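Local coordinates for protein collectin placenta 1 (Mus musculus, PDB 2OX9) that recognises glycans such as the leukocyte surface antigen Lewis(x) through a calcium-dependent C-type carbohydrate-recognition domain of a scavenger receptor, at residues Arg59-Ile64 / Glu122-Ile127. Residues are numbered along the deposited sequence; the frame is centred on the assembly and turned at random.
Sequences RESHWI and EINNFI
Asn124 covers one face of the Trp63 indole: its CB stands 3.6 Å from the centroid of the five-membered ring, 13° off the normal, a CH-pi contact, while OD1 sits above the same face toward the rim. At the indole edge, near its plane, Glu122 O lies 3.0 Å from Trp63 CZ2, and Trp63 NE1 donates to Glu24 O. The smaller His62 ring has Asn125 CB over one face and Phe126 O at its edge. These rings lie on opposite faces of the mixed sheet of the C-type lectin fold, where strand 62-64 runs parallel to the strand that continues to residue 131; strand 106-109 flanks 62-64 on its other edge. Two backbone hydrogen bonds hold Asn125, N to Ser61 O at 2.8 Å and O from Trp63 N at 2.9 Å, the latter nearly straight at 170°; a third, from Ile127 N to Trp63 O, is weak. Chi1 of -80° sets Asn125 CG beside its own backbone N, and the amide's turn about chi2 then puts OD1 3.2 Å from Glu60 CB; the hydrogen bond to OD1 comes from Lys23 NZ, and ND2 donates to Ser20 O. Asn124 ND2 donates to a water near Ser61 OG and, weakly, to a second that accepts from Ser61 N, whereas its OD1 is buried without a hydrogen-bonding partner.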
ATOM      1  N   ARG A  59      10.958  -9.458   5.680  1.00 19.93           N
ATOM      2  CA  ARG A  59       9.946  -9.688   6.705  1.00 23.90           C
ATOM      3  C   ARG A  59       8.951  -8.552   6.913  1.00 22.07           C
ATOM      4  O   ARG A  59       7.816  -8.794   7.311  1.00 22.15           O
ATOM      5  CB  ARG A  59      10.617 -10.017   8.042  1.00 26.12           C
ATOM      6  CG  ARG A  59      11.769  -9.094   8.381  1.00 31.89           C
ATOM      7  CD  ARG A  59      12.423  -9.477   9.698  1.00 33.93           C
ATOM      8  NE  ARG A  59      13.774  -8.929   9.805  1.00 37.51           N
ATOM      9  CZ  ARG A  59      14.467  -8.861  10.938  1.00 38.42           C
ATOM     10  NH1 ARG A  59      13.938  -9.305  12.071  1.00 39.59           N
ATOM     11  NH2 ARG A  59      15.693  -8.350  10.938  1.00 39.20           N
ATOM     12  N   GLU A  60       9.361  -7.317   6.661  1.00 22.37           N
ATOM     13  CA  GLU A  60       8.439  -6.204   6.857  1.00 23.97           C
ATOM     14  C   GLU A  60       7.336  -6.160   5.806  1.00 21.79           C
ATOM     15  O   GLU A  60       7.527  -6.600   4.669  1.00 22.11           O
ATOM     16  CB  GLU A  60       9.192  -4.868   6.876  1.00 27.43           C
ATOM     17  CG  GLU A  60      10.198  -4.677   5.753  1.00 33.88           C
ATOM     18  CD  GLU A  60      11.540  -5.328   6.052  1.00 35.00           C
ATOM     19  OE1 GLU A  60      12.201  -4.907   7.027  1.00 38.74           O
ATOM     20  OE2 GLU A  60      11.933  -6.255   5.317  1.00 35.75           O
ATOM     21  N   SER A  61       6.175  -5.647   6.205  1.00 17.47           N
ATOM     22  CA  SER A  61       5.032  -5.507   5.309  1.00 16.27           C
ATOM     23  C   SER A  61       5.026  -4.057   4.830  1.00 13.75           C
ATOM     24  O   SER A  61       5.544  -3.177   5.513  1.00 13.62           O
ATOM     25  CB  SER A  61       3.727  -5.798   6.045  1.00 15.85           C
ATOM     26  OG  SER A  61       3.773  -7.060   6.683  1.00 20.89           O
ATOM     27  N   HIS A  62       4.435  -3.809   3.669  1.00 11.52           N
ATOM     28  CA  HIS A  62       4.402  -2.454   3.122  1.00 10.87           C
ATOM     29  C   HIS A  62       3.002  -1.943   2.839  1.00  8.13           C
ATOM     30  O   HIS A  62       2.277  -2.522   2.037  1.00  6.85           O
ATOM     31  CB  HIS A  62       5.197  -2.375   1.817  1.00  8.44           C
ATOM     32  CG  HIS A  62       6.678  -2.439   1.997  1.00 10.84           C
ATOM     33  ND1 HIS A  62       7.354  -3.625   2.185  1.00  9.19           N
ATOM     34  CD2 HIS A  62       7.615  -1.460   2.029  1.00  8.71           C
ATOM     35  CE1 HIS A  62       8.644  -3.374   2.326  1.00 11.38           C
ATOM     36  NE2 HIS A  62       8.828  -2.069   2.237  1.00  8.62           N
ATOM     37  N   TRP A  63       2.634  -0.845   3.490  1.00  7.52           N
ATOM     38  CA  TRP A  63       1.322  -0.236   3.276  1.00  8.28           C
ATOM     39  C   TRP A  63       1.189   0.217   1.813  1.00  9.68           C
ATOM     40  O   TRP A  63       2.159   0.705   1.225  1.00  6.45           O
ATOM     41  CB  TRP A  63       1.175   1.019   4.138  1.00  6.77           C
ATOM     42  CG  TRP A  63       0.989   0.821   5.608  1.00 11.30           C
ATOM     43  CD1 TRP A  63       1.680   1.454   6.605  1.00 13.47           C
ATOM     44  CD2 TRP A  63      -0.037   0.050   6.258  1.00 11.54           C
ATOM     45  NE1 TRP A  63       1.142   1.134   7.832  1.00 15.47           N
ATOM     46  CE2 TRP A  63       0.090   0.277   7.650  1.00 14.12           C
ATOM     47  CE3 TRP A  63      -1.052  -0.800   5.801  1.00 13.92           C
ATOM     48  CZ2 TRP A  63      -0.765  -0.320   8.593  1.00 14.57           C
ATOM     49  CZ3 TRP A  63      -1.905  -1.393   6.736  1.00 14.66           C
ATOM     50  CH2 TRP A  63      -1.753  -1.148   8.117  1.00  9.73           C
ATOM     51  N   ILE A  64       0.002   0.050   1.229  1.00 10.91           N
ATOM     52  CA  ILE A  64      -0.264   0.547  -0.123  1.00 11.26           C
ATOM     53  C   ILE A  64      -1.512   1.434   0.045  1.00 12.39           C
ATOM     54  O   ILE A  64      -2.208   1.323   1.046  1.00 12.51           O
ATOM     55  CB  ILE A  64      -0.515  -0.582  -1.169  1.00 13.09           C
ATOM     56  CG1 ILE A  64      -1.734  -1.419  -0.791  1.00 11.92           C
ATOM     57  CG2 ILE A  64       0.744  -1.460  -1.300  1.00 12.87           C
ATOM     58  CD1 ILE A  64      -2.134  -2.410  -1.877  1.00 14.29           C
ATOM     59  N   GLU A 122      -1.534  -0.923  12.807  1.00 27.60           N
ATOM     60  CA  GLU A 122      -0.363  -1.788  12.725  1.00 27.46           C
ATOM     61  C   GLU A 122       0.811  -0.985  12.175  1.00 25.10           C
ATOM     62  O   GLU A 122       0.645  -0.176  11.270  1.00 24.18           O
ATOM     63  CB  GLU A 122      -0.646  -2.980  11.805  1.00 29.33           C
ATOM     64  CG  GLU A 122       0.492  -3.979  11.737  1.00 34.91           C
ATOM     65  CD  GLU A 122       0.702  -4.711  13.049  1.00 37.90           C
ATOM     66  OE1 GLU A 122      -0.068  -5.655  13.326  1.00 38.19           O
ATOM     67  OE2 GLU A 122       1.626  -4.334  13.809  1.00 39.63           O
ATOM     68  N   ILE A 123       1.995  -1.194  12.737  1.00 23.37           N
ATOM     69  CA  ILE A 123       3.187  -0.481  12.285  1.00 22.37           C
ATOM     70  C   ILE A 123       3.836  -1.258  11.137  1.00 20.23           C
ATOM     71  O   ILE A 123       4.348  -2.356  11.340  1.00 23.18           O
ATOM     72  CB  ILE A 123       4.213  -0.337  13.431  1.00 23.46           C
ATOM     73  CG1 ILE A 123       3.538   0.289  14.654  1.00 22.34           C
ATOM     74  CG2 ILE A 123       5.384   0.531  12.976  1.00 24.67           C
ATOM     75  CD1 ILE A 123       4.235  -0.022  15.963  1.00 25.68           C
ATOM     76  N   ASN A 124       3.801  -0.680   9.938  1.00 16.33           N
ATOM     77  CA  ASN A 124       4.370  -1.288   8.728  1.00 14.07           C
ATOM     78  C   ASN A 124       5.264  -0.309   7.968  1.00 12.52           C
ATOM     79  O   ASN A 124       5.237   0.888   8.227  1.00  9.86           O
ATOM     80  CB  ASN A 124       3.252  -1.688   7.761  1.00 15.65           C
ATOM     81  CG  ASN A 124       2.570  -2.976   8.146  1.00 18.25           C
ATOM     82  OD1 ASN A 124       1.402  -3.195   7.819  1.00 23.54           O
ATOM     83  ND2 ASN A 124       3.299  -3.848   8.820  1.00 20.58           N
ATOM     84  N   ASN A 125       6.063  -0.828   7.036  1.00 11.04           N
ATOM     85  CA  ASN A 125       6.871   0.040   6.187  1.00 11.62           C
ATOM     86  C   ASN A 125       5.832   0.474   5.158  1.00 10.96           C
ATOM     87  O   ASN A 125       4.657   0.103   5.271  1.00 11.58           O
ATOM     88  CB  ASN A 125       8.001  -0.732   5.494  1.00 11.88           C
ATOM     89  CG  ASN A 125       9.184  -0.969   6.402  1.00 14.32           C
ATOM     90  OD1 ASN A 125       9.077  -1.668   7.400  1.00 15.66           O
ATOM     91  ND2 ASN A 125      10.322  -0.375   6.062  1.00 16.66           N
ATOM     92  N   PHE A 126       6.235   1.250   4.159  1.00  8.01           N
ATOM     93  CA  PHE A 126       5.270   1.693   3.172  1.00  8.51           C
ATOM     94  C   PHE A 126       5.915   2.076   1.849  1.00  8.71           C
ATOM     95  O   PHE A 126       7.142   2.080   1.714  1.00  7.83           O
ATOM     96  CB  PHE A 126       4.461   2.879   3.735  1.00  8.44           C
ATOM     97  CG  PHE A 126       5.306   4.037   4.188  1.00  7.54           C
ATOM     98  CD1 PHE A 126       5.669   5.046   3.302  1.00 10.58           C
ATOM     99  CD2 PHE A 126       5.727   4.130   5.516  1.00  8.28           C
ATOM    100  CE1 PHE A 126       6.439   6.136   3.735  1.00  6.17           C
ATOM    101  CE2 PHE A 126       6.491   5.207   5.954  1.00 10.05           C
ATOM    102  CZ  PHE A 126       6.847   6.215   5.061  1.00 12.34           C
ATOM    103  N   ILE A 127       5.080   2.396   0.869  1.00  9.07           N
ATOM    104  CA  ILE A 127       5.585   2.767  -0.447  1.00  8.73           C
ATOM    105  C   ILE A 127       4.880   4.016  -0.961  1.00 10.46           C
ATOM    106  O   ILE A 127       3.655   4.052  -1.013  1.00  8.98           O
ATOM    107  CB  ILE A 127       5.333   1.644  -1.482  1.00  9.13           C
ATOM    108  CG1 ILE A 127       5.897   0.313  -0.973  1.00  9.98           C
ATOM    109  CG2 ILE A 127       5.981   2.020  -2.817  1.00  5.23           C
ATOM    110  CD1 ILE A 127       5.476  -0.862  -1.813  1.00  6.98           C
TER
HETATM  111  O   HOH W   1      12.915  -1.573   6.994  1.00 22.54           O
HETATM  112  O   HOH W   2       5.828  -4.748   8.623  1.00 16.83           O
HETATM  113  O   HOH W   3       2.882  -6.288   9.755  1.00 34.32           O